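Local structure of universal stress protein (Mycobacterium smegmatis, 5AHW) at residues I37-Y41 / I67-L71; L110-V116 / V141-S147. The protein binds cyclic AMP and, as a homodimeric member of the universal stress protein family, probably takes part in mycobacterial cyclic-nucleotide signalling. One frame throughout, in Å; residues are numbered along the deposited sequence.

The two contacts grip opposite ends of one cyclic AMP molecule. Contact 1 sets the strand 37-41 against the helix segment 67-71 and reads the adenine through the backbone of Ala-40; contact 2 joins the two parallel strands 110-114 and 141-144, and at their ends and in the loops after them Val-116 N and Thr-146 meet the cyclic phosphate, while Gly-114 N makes a weak bond to the ribose O2'. The centres of contact 1 and contact 2 are about 17 Å apart, and their nearest atoms about 7 Å. Both reach the same parallel sheet, in which strand 6-10 runs between 34-41 and 110-114, so the nucleotide spans the C-terminal ends of these strands.

Contact 1 (I37-Y41 / I67-L71). With CMP (adenosine-3',5'-cyclic-monophosphate), chain K.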
ATOM      1  N   ILE B  37     -10.229 -12.578  -0.980  1.00 33.49           N
ATOM      2  CA  ILE B  37      -9.447 -12.948   0.178  1.00 33.61           C
ATOM      3  C   ILE B  37      -8.752 -14.265  -0.153  1.00 33.60           C
ATOM      4  O   ILE B  37      -9.414 -15.266  -0.483  1.00 34.32           O
ATOM      5  CB  ILE B  37     -10.347 -13.109   1.430  1.00 34.66           C
ATOM      6  CG1 ILE B  37     -11.231 -11.869   1.638  1.00 34.76           C
ATOM      7  CG2 ILE B  37      -9.502 -13.412   2.684  1.00 33.55           C
ATOM      8  CD1 ILE B  37     -12.154 -11.927   2.847  1.00 36.06           C
ATOM      9  N   ALA B  38      -7.433 -14.279  -0.049  1.00 31.78           N
ATOM     10  CA  ALA B  38      -6.643 -15.467  -0.341  1.00 32.01           C
ATOM     11  C   ALA B  38      -5.864 -15.994   0.870  1.00 31.80           C
ATOM     12  O   ALA B  38      -5.311 -15.224   1.656  1.00 31.96           O
ATOM     13  CB  ALA B  38      -5.689 -15.183  -1.503  1.00 31.71           C
ATOM     14  N   THR B  39      -5.852 -17.306   1.032  1.00 32.01           N
ATOM     15  CA  THR B  39      -5.084 -17.938   2.065  1.00 33.18           C
ATOM     16  C   THR B  39      -4.271 -19.046   1.405  1.00 32.89           C
ATOM     17  O   THR B  39      -4.832 -20.017   0.792  1.00 31.77           O
ATOM     18  CB  THR B  39      -5.970 -18.552   3.152  1.00 35.66           C
ATOM     19  OG1 THR B  39      -6.677 -17.519   3.827  1.00 38.86           O
ATOM     20  CG2 THR B  39      -5.149 -19.303   4.169  1.00 36.20           C
ATOM     21  N   ALA B  40      -2.956 -18.905   1.502  1.00 30.83           N
ATOM     22  CA  ALA B  40      -2.066 -19.903   0.896  1.00 32.10           C
ATOM     23  C   ALA B  40      -1.799 -20.954   1.931  1.00 33.05           C
ATOM     24  O   ALA B  40      -1.622 -20.626   3.100  1.00 32.54           O
ATOM     25  CB  ALA B  40      -0.749 -19.281   0.473  1.00 30.39           C
ATOM     26  N   TYR B  41      -1.732 -22.199   1.526  1.00 36.05           N
ATOM     27  CA  TYR B  41      -1.367 -23.268   2.456  1.00 38.97           C
ATOM     28  C   TYR B  41      -0.754 -24.492   1.693  1.00 42.18           C
ATOM     29  O   TYR B  41      -1.037 -24.688   0.533  1.00 40.60           O
ATOM     30  CB  TYR B  41      -2.605 -23.698   3.271  1.00 39.88           C
ATOM     31  CG  TYR B  41      -3.590 -24.469   2.459  1.00 40.71           C
ATOM     32  CD1 TYR B  41      -4.422 -23.844   1.566  1.00 41.74           C
ATOM     33  CD2 TYR B  41      -3.662 -25.843   2.551  1.00 46.07           C
ATOM     34  CE1 TYR B  41      -5.307 -24.564   0.780  1.00 43.03           C
ATOM     35  CE2 TYR B  41      -4.542 -26.587   1.761  1.00 46.99           C
ATOM     36  CZ  TYR B  41      -5.368 -25.945   0.888  1.00 45.94           C
ATOM     37  OH  TYR B  41      -6.256 -26.693   0.130  1.00 48.40           O
ATOM     38  N   ILE B  67      -8.356 -23.954   6.986  1.00 47.78           N
ATOM     39  CA  ILE B  67      -8.212 -22.942   5.934  1.00 46.59           C
ATOM     40  C   ILE B  67      -9.548 -22.309   5.667  1.00 45.95           C
ATOM     41  O   ILE B  67      -9.641 -21.103   5.535  1.00 43.44           O
ATOM     42  CB  ILE B  67      -7.598 -23.454   4.605  1.00 47.99           C
ATOM     43  CG1 ILE B  67      -6.249 -24.097   4.847  1.00 48.22           C
ATOM     44  CG2 ILE B  67      -7.383 -22.313   3.605  1.00 46.57           C
ATOM     45  CD1 ILE B  67      -5.267 -23.245   5.602  1.00 46.84           C
ATOM     46  N   TYR B  68     -10.604 -23.086   5.680  1.00 49.62           N
ATOM     47  CA  TYR B  68     -11.936 -22.484   5.457  1.00 51.04           C
ATOM     48  C   TYR B  68     -12.416 -21.724   6.700  1.00 47.73           C
ATOM     49  O   TYR B  68     -13.163 -20.767   6.595  1.00 46.82           O
ATOM     50  CB  TYR B  68     -12.956 -23.506   4.944  1.00 55.21           C
ATOM     51  CG  TYR B  68     -12.718 -23.933   3.466  1.00 59.48           C
ATOM     52  CD1 TYR B  68     -11.601 -24.691   3.124  1.00 60.96           C
ATOM     53  CD2 TYR B  68     -13.595 -23.582   2.447  1.00 60.02           C
ATOM     54  CE1 TYR B  68     -11.347 -25.063   1.825  1.00 63.13           C
ATOM     55  CE2 TYR B  68     -13.346 -23.953   1.141  1.00 61.95           C
ATOM     56  CZ  TYR B  68     -12.217 -24.700   0.820  1.00 64.14           C
ATOM     57  OH  TYR B  68     -11.925 -25.156  -0.489  1.00 59.45           O
ATOM     58  N   ALA B  69     -11.983 -22.111   7.882  1.00 46.56           N
ATOM     59  CA  ALA B  69     -12.311 -21.288   9.066  1.00 46.02           C
ATOM     60  C   ALA B  69     -11.688 -19.872   8.951  1.00 42.91           C
ATOM     61  O   ALA B  69     -12.346 -18.871   9.150  1.00 42.06           O
ATOM     62  CB  ALA B  69     -11.878 -21.984  10.343  1.00 47.36           C
ATOM     63  N   ILE B  70     -10.425 -19.825   8.552  1.00 41.44           N
ATOM     64  CA  ILE B  70      -9.714 -18.576   8.239  1.00 39.44           C
ATOM     65  C   ILE B  70     -10.454 -17.782   7.172  1.00 40.58           C
ATOM     66  O   ILE B  70     -10.594 -16.550   7.293  1.00 42.11           O
ATOM     67  CB  ILE B  70      -8.280 -18.859   7.722  1.00 36.59           C
ATOM     68  CG1 ILE B  70      -7.457 -19.392   8.865  1.00 36.75           C
ATOM     69  CG2 ILE B  70      -7.618 -17.621   7.130  1.00 35.15           C
ATOM     70  CD1 ILE B  70      -6.137 -20.066   8.473  1.00 36.16           C
ATOM     71  N   LEU B  71     -10.885 -18.431   6.095  1.00 40.30           N
ATOM     72  CA  LEU B  71     -11.552 -17.657   5.055  1.00 41.42           C
ATOM     73  C   LEU B  71     -12.898 -17.108   5.529  1.00 42.14           C
ATOM     74  O   LEU B  71     -13.161 -15.974   5.235  1.00 41.08           O
ATOM     75  CB  LEU B  71     -11.688 -18.437   3.728  1.00 41.24           C
ATOM     76  CG  LEU B  71     -10.289 -18.536   3.097  1.00 40.41           C
ATOM     77  CD1 LEU B  71     -10.252 -19.674   2.099  1.00 40.76           C
ATOM     78  CD2 LEU B  71      -9.830 -17.229   2.459  1.00 39.39           C
TER
HETATM   79  P   CMP K1148       0.363  -9.967   8.620  1.00 30.68           P
HETATM   80  O1P CMP K1148      -0.249  -8.726   9.260  1.00 30.29           O
HETATM   81  O2P CMP K1148       0.265 -11.106   9.523  1.00 27.24           O
HETATM   82  O5' CMP K1148       1.815  -9.753   8.038  1.00 28.45           O
HETATM   83  C5' CMP K1148       2.443 -10.557   7.009  1.00 32.74           C
HETATM   84  C4' CMP K1148       1.403 -10.777   5.947  1.00 28.98           C
HETATM   85  O4' CMP K1148       1.787 -11.707   4.949  1.00 33.95           O
HETATM   86  C3' CMP K1148       0.125 -11.326   6.459  1.00 30.23           C
HETATM   87  O3' CMP K1148      -0.483 -10.340   7.283  1.00 28.99           O
HETATM   88  C2' CMP K1148      -0.599 -11.723   5.165  1.00 30.09           C
HETATM   89  O2' CMP K1148      -1.174 -10.614   4.459  1.00 29.70           O
HETATM   90  C1' CMP K1148       0.602 -12.265   4.373  1.00 29.50           C
HETATM   91  N9  CMP K1148       0.599 -13.738   4.547  1.00 32.03           N
HETATM   92  C8  CMP K1148       1.365 -14.463   5.384  1.00 31.23           C
HETATM   93  N7  CMP K1148       1.041 -15.763   5.328  1.00 29.27           N
HETATM   94  C5  CMP K1148       0.079 -15.886   4.443  1.00 31.18           C
HETATM   95  C6  CMP K1148      -0.701 -16.994   3.862  1.00 31.36           C
HETATM   96  N6  CMP K1148      -0.473 -18.235   4.267  1.00 30.39           N
HETATM   97  N1  CMP K1148      -1.635 -16.713   2.943  1.00 29.28           N
HETATM   98  C2  CMP K1148      -1.884 -15.468   2.522  1.00 30.83           C
HETATM   99  N3  CMP K1148      -1.223 -14.399   3.015  1.00 31.13           N
HETATM  100  C4  CMP K1148      -0.249 -14.553   3.950  1.00 32.02           C
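Ile-67 presses its CG1 onto one face of the Tyr-41 ring, a CH-pi contact with CG1 3.8 Å from the ring centroid and 19° off the normal. With chi1 at 72°, CG of Tyr-41 sits between its backbone N and carbonyl carbon, a turn that offers the broad side of the ring to the helix. The end of the isoleucine, CD1, reaches 3.6 Å from Tyr-41 CB, while its other branch, CG2, lies 3.8 Å from CG2 of Thr-39; beta-branching lets one residue serve both neighbours. Thr-39 is the pivot: its methyl meets Ile-67, and its OG1 lies against carbon, 3.4 Å from Ile-70 CG2. That hydroxyl is not stranded among methyls, because it is hydrogen-bonded to Thr-11 O. Farther back along the strand, Ile-37 CG2 and Leu-71 CD2 pass in opposite directions 3.8 Å apart, and the leucine methyl also leans on Thr-39 OG1.

Ala-38 and Ala-40 point away from the helix: the small Ala-40 methyl lies near adenine N1 and N6, while Ala-38 faces the base with its backbone O. Ala-40 pairs with the adenine edge by backbone alone: its N donates nearly straight to N1 at 2.9 Å, and its O accepts from N6 at 2.9 Å. This two-bond pattern would discriminate adenine from guanine.

Strand and helix run nearly antiparallel (157°), as in the crossovers of an alpha/beta sheet. Strand 34-41 lies between strands 6-10 and 86-92, with helix 65-80 packed on one face and Ala-98, Leu-99 and Leu-102 of helix 95-105 meeting the alanine methyls on the other.

Contact 2 (L110-V116 / V141-S147); sequences LLVVGNV and VLIVHTS. With CMP (adenosine-3',5'-cyclic-monophosphate), chain K.
Val-112 CG1 and Val-144 CG2 meet at 3.6 Å on the face of the sheet that also carries Leu-142. On the reverse face Val-113 and Ile-143 stand side by side. Beta-branched residues suit this tight part, since they fill the space beside an extended backbone. Between the faces run the bonds of a parallel ladder: Leu-142 N to Leu-111 O, Val-113 N to Leu-142 O and Val-144 N to Val-113 O.

Beyond the strands the contact becomes polar and turns toward solvent, where Val-116 and Ser-147 are exposed. Asn-115, itself buried, ties this end together: chi1 of 74° sets CG between its backbone N and carbonyl carbon, bringing the amide over to the 146-147 backbone. Its OD1 accepts from Ser-147 OG at 2.6 Å, the donor standing 44° above the carbonyl plane, and more weakly from the backbone N of Thr-146 and Ser-147. Its ND2 donates at 3.0 Å to Ser-147 O of the C-terminal carboxylate, which lies in the plane of the asparagine amide, so both ends of the amide hold the chain terminus.

The two loops also serve the nucleotide. Val-116 N donates to O5' at 3.1 Å, and Thr-146 OG1 lies 2.6 Å from O1P and 2.9 Å from Asn-115 OD1. Gly-114, with no side chain, lets O1P and the Thr-146 hydroxyl come close to its backbone.

Strand 110-114 lies between 6-10 and 140-144, with helix 15-31 over Val-112 and Leu-142 and helix 95-105 against Leu-111 and Val-113. Val-141, Leu-142 and Ile-143 pair antiparallel with a strand of the second subunit, carrying the sheet across the dimer.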
ATOM      1  N   LEU B 110      -4.866  -3.982  -6.979  1.00 31.60           N
ATOM      2  CA  LEU B 110      -4.142  -3.819  -5.730  1.00 30.69           C
ATOM      3  C   LEU B 110      -4.046  -5.133  -4.951  1.00 29.53           C
ATOM      4  O   LEU B 110      -4.997  -5.911  -4.853  1.00 31.09           O
ATOM      5  CB  LEU B 110      -4.859  -2.778  -4.873  1.00 30.09           C
ATOM      6  CG  LEU B 110      -4.336  -2.522  -3.453  1.00 30.37           C
ATOM      7  CD1 LEU B 110      -3.055  -1.726  -3.550  1.00 29.49           C
ATOM      8  CD2 LEU B 110      -5.361  -1.804  -2.589  1.00 30.86           C
ATOM      9  N   LEU B 111      -2.898  -5.326  -4.355  1.00 27.66           N
ATOM     10  CA  LEU B 111      -2.639  -6.452  -3.507  1.00 27.09           C
ATOM     11  C   LEU B 111      -2.312  -5.958  -2.091  1.00 26.04           C
ATOM     12  O   LEU B 111      -1.483  -5.089  -1.919  1.00 25.63           O
ATOM     13  CB  LEU B 111      -1.434  -7.138  -4.142  1.00 27.82           C
ATOM     14  CG  LEU B 111      -0.886  -8.396  -3.556  1.00 29.60           C
ATOM     15  CD1 LEU B 111      -1.964  -9.352  -3.030  1.00 31.54           C
ATOM     16  CD2 LEU B 111      -0.122  -8.970  -4.717  1.00 31.09           C
ATOM     17  N   VAL B 112      -2.985  -6.483  -1.074  1.00 25.53           N
ATOM     18  CA  VAL B 112      -2.826  -6.021   0.264  1.00 24.75           C
ATOM     19  C   VAL B 112      -2.239  -7.123   1.158  1.00 24.30           C
ATOM     20  O   VAL B 112      -2.696  -8.283   1.178  1.00 24.31           O
ATOM     21  CB  VAL B 112      -4.197  -5.616   0.800  1.00 26.68           C
ATOM     22  CG1 VAL B 112      -4.109  -5.015   2.207  1.00 26.50           C
ATOM     23  CG2 VAL B 112      -4.820  -4.605  -0.140  1.00 27.91           C
ATOM     24  N   VAL B 113      -1.216  -6.748   1.923  1.00 24.13           N
ATOM     25  CA  VAL B 113      -0.601  -7.576   2.929  1.00 23.48           C
ATOM     26  C   VAL B 113      -0.343  -6.762   4.207  1.00 23.96           C
ATOM     27  O   VAL B 113      -0.247  -5.547   4.171  1.00 25.52           O
ATOM     28  CB  VAL B 113       0.738  -8.202   2.404  1.00 23.49           C
ATOM     29  CG1 VAL B 113       0.514  -9.180   1.257  1.00 24.17           C
ATOM     30  CG2 VAL B 113       1.706  -7.164   1.918  1.00 24.00           C
ATOM     31  N   GLY B 114      -0.273  -7.418   5.354  1.00 24.08           N
ATOM     32  CA  GLY B 114       0.320  -6.822   6.568  1.00 23.91           C
ATOM     33  C   GLY B 114       1.820  -6.813   6.494  1.00 23.53           C
ATOM     34  O   GLY B 114       2.405  -7.256   5.487  1.00 22.36           O
ATOM     35  N   ASN B 115       2.448  -6.365   7.581  1.00 24.26           N
ATOM     36  CA  ASN B 115       3.850  -6.023   7.596  1.00 24.49           C
ATOM     37  C   ASN B 115       4.682  -6.905   8.456  1.00 26.05           C
ATOM     38  O   ASN B 115       5.846  -6.613   8.702  1.00 28.24           O
ATOM     39  CB  ASN B 115       3.980  -4.565   8.089  1.00 25.50           C
ATOM     40  CG  ASN B 115       3.733  -4.392   9.593  1.00 26.63           C
ATOM     41  OD1 ASN B 115       3.038  -5.176  10.276  1.00 26.97           O
ATOM     42  ND2 ASN B 115       4.282  -3.326  10.124  1.00 29.11           N
ATOM     43  N   VAL B 116       4.101  -7.968   8.982  1.00 28.15           N
ATOM     44  CA  VAL B 116       4.819  -8.824   9.919  1.00 28.18           C
ATOM     45  C   VAL B 116       5.998  -9.344   9.176  1.00 28.89           C
ATOM     46  O   VAL B 116       5.870  -9.843   8.086  1.00 26.74           O
ATOM     47  CB  VAL B 116       3.931  -9.959  10.442  1.00 28.70           C
ATOM     48  CG1 VAL B 116       4.722 -10.994  11.231  1.00 29.11           C
ATOM     49  CG2 VAL B 116       2.814  -9.360  11.291  1.00 29.90           C
ATOM     50  N   VAL B 141       0.886  -2.233  -4.315  1.00 27.73           N
ATOM     51  CA  VAL B 141       0.881  -3.024  -3.102  1.00 27.11           C
ATOM     52  C   VAL B 141       0.640  -2.143  -1.890  1.00 26.57           C
ATOM     53  O   VAL B 141       1.379  -1.191  -1.683  1.00 27.25           O
ATOM     54  CB  VAL B 141       2.216  -3.740  -2.945  1.00 25.43           C
ATOM     55  CG1 VAL B 141       2.288  -4.432  -1.619  1.00 25.86           C
ATOM     56  CG2 VAL B 141       2.296  -4.819  -4.024  1.00 27.64           C
ATOM     57  N   LEU B 142      -0.342  -2.503  -1.078  1.00 26.46           N
ATOM     58  CA  LEU B 142      -0.577  -1.815   0.174  1.00 27.25           C
ATOM     59  C   LEU B 142       0.002  -2.722   1.284  1.00 26.80           C
ATOM     60  O   LEU B 142      -0.407  -3.863   1.461  1.00 24.84           O
ATOM     61  CB  LEU B 142      -2.060  -1.623   0.421  1.00 27.97           C
ATOM     62  CG  LEU B 142      -2.475  -0.901   1.686  1.00 29.19           C
ATOM     63  CD1 LEU B 142      -1.995   0.565   1.647  1.00 29.66           C
ATOM     64  CD2 LEU B 142      -4.006  -0.900   1.894  1.00 29.98           C
ATOM     65  N   ILE B 143       0.890  -2.142   2.059  1.00 27.39           N
ATOM     66  CA  ILE B 143       1.417  -2.757   3.234  1.00 27.23           C
ATOM     67  C   ILE B 143       0.770  -2.130   4.399  1.00 27.23           C
ATOM     68  O   ILE B 143       1.052  -1.014   4.697  1.00 27.01           O
ATOM     69  CB  ILE B 143       2.960  -2.633   3.244  1.00 29.49           C
ATOM     70  CG1 ILE B 143       3.534  -3.455   2.054  1.00 29.78           C
ATOM     71  CG2 ILE B 143       3.543  -3.184   4.569  1.00 29.18           C
ATOM     72  CD1 ILE B 143       5.029  -3.364   1.934  1.00 31.24           C
ATOM     73  N   VAL B 144      -0.154  -2.854   5.023  1.00 27.59           N
ATOM     74  CA  VAL B 144      -0.901  -2.374   6.170  1.00 28.30           C
ATOM     75  C   VAL B 144      -0.042  -2.487   7.409  1.00 29.95           C
ATOM     76  O   VAL B 144       0.615  -3.531   7.590  1.00 28.91           O
ATOM     77  CB  VAL B 144      -2.167  -3.229   6.345  1.00 27.69           C
ATOM     78  CG1 VAL B 144      -2.961  -2.791   7.586  1.00 28.17           C
ATOM     79  CG2 VAL B 144      -3.011  -3.124   5.070  1.00 28.21           C
ATOM     80  N   HIS B 145       0.029  -1.432   8.244  1.00 32.91           N
ATOM     81  CA  HIS B 145       0.871  -1.486   9.445  1.00 34.35           C
ATOM     82  C   HIS B 145       0.153  -2.299  10.524  1.00 34.59           C
ATOM     83  O   HIS B 145      -0.620  -1.777  11.286  1.00 39.44           O
ATOM     84  CB  HIS B 145       1.145  -0.083   9.992  1.00 40.73           C
ATOM     85  CG  HIS B 145       2.379  -0.003  10.834  1.00 44.04           C
ATOM     86  ND1 HIS B 145       2.355   0.289  12.187  1.00 48.39           N
ATOM     87  CD2 HIS B 145       3.683  -0.164  10.500  1.00 45.04           C
ATOM     88  CE1 HIS B 145       3.595   0.287  12.650  1.00 49.08           C
ATOM     89  NE2 HIS B 145       4.419   0.018  11.647  1.00 48.61           N
ATOM     90  N   THR B 146       0.419  -3.581  10.621  1.00 31.31           N
ATOM     91  CA  THR B 146      -0.372  -4.441  11.474  1.00 30.23           C
ATOM     92  C   THR B 146       0.430  -4.884  12.664  1.00 30.39           C
ATOM     93  O   THR B 146      -0.097  -5.489  13.580  1.00 30.98           O
ATOM     94  CB  THR B 146      -0.786  -5.715  10.694  1.00 28.88           C
ATOM     95  OG1 THR B 146       0.392  -6.385  10.195  1.00 27.44           O
ATOM     96  CG2 THR B 146      -1.715  -5.343   9.552  1.00 28.02           C
ATOM     97  N   SER B 147       1.708  -4.588  12.642  1.00 31.99           N
ATOM     98  CA  SER B 147       2.611  -4.936  13.776  1.00 34.41           C
ATOM     99  C   SER B 147       3.802  -3.978  13.879  1.00 35.26           C
ATOM    100  O   SER B 147       4.081  -3.072  13.074  1.00 35.18           O
ATOM    101  CB  SER B 147       3.129  -6.314  13.579  1.00 34.38           C
ATOM    102  OG  SER B 147       3.975  -6.310  12.431  1.00 35.58           O
ATOM    103  OXT SER B 147       4.536  -4.077  14.828  1.00 38.70           O
TER
HETATM  104  P   CMP K1148       0.363  -9.967   8.620  1.00 30.68           P
HETATM  105  O1P CMP K1148      -0.249  -8.726   9.260  1.00 30.29           O
HETATM  106  O2P CMP K1148       0.265 -11.106   9.523  1.00 27.24           O
HETATM  107  O5' CMP K1148       1.815  -9.753   8.038  1.00 28.45           O
HETATM  108  C5' CMP K1148       2.443 -10.557   7.009  1.00 32.74           C
HETATM  109  C4' CMP K1148       1.403 -10.777   5.947  1.00 28.98           C
HETATM  110  O4' CMP K1148       1.787 -11.707   4.949  1.00 33.95           O
HETATM  111  C3' CMP K1148       0.125 -11.326   6.459  1.00 30.23           C
HETATM  112  O3' CMP K1148      -0.483 -10.340   7.283  1.00 28.99           O
HETATM  113  C2' CMP K1148      -0.599 -11.723   5.165  1.00 30.09           C
HETATM  114  O2' CMP K1148      -1.174 -10.614   4.459  1.00 29.70           O
HETATM  115  C1' CMP K1148       0.602 -12.265   4.373  1.00 29.50           C
HETATM  116  N9  CMP K1148       0.599 -13.738   4.547  1.00 32.03           N
HETATM  117  C8  CMP K1148       1.365 -14.463   5.384  1.00 31.23           C
HETATM  118  N7  CMP K1148       1.041 -15.763   5.328  1.00 29.27           N
HETATM  119  C5  CMP K1148       0.079 -15.886   4.443  1.00 31.18           C
HETATM  120  C6  CMP K1148      -0.701 -16.994   3.862  1.00 31.36           C
HETATM  121  N6  CMP K1148      -0.473 -18.235   4.267  1.00 30.39           N
HETATM  122  N1  CMP K1148      -1.635 -16.713   2.943  1.00 29.28           N
HETATM  123  C2  CMP K1148      -1.884 -15.468   2.522  1.00 30.83           C
HETATM  124  N3  CMP K1148      -1.223 -14.399   3.015  1.00 31.13           N
HETATM  125  C4  CMP K1148      -0.249 -14.553   3.950  1.00 32.02           C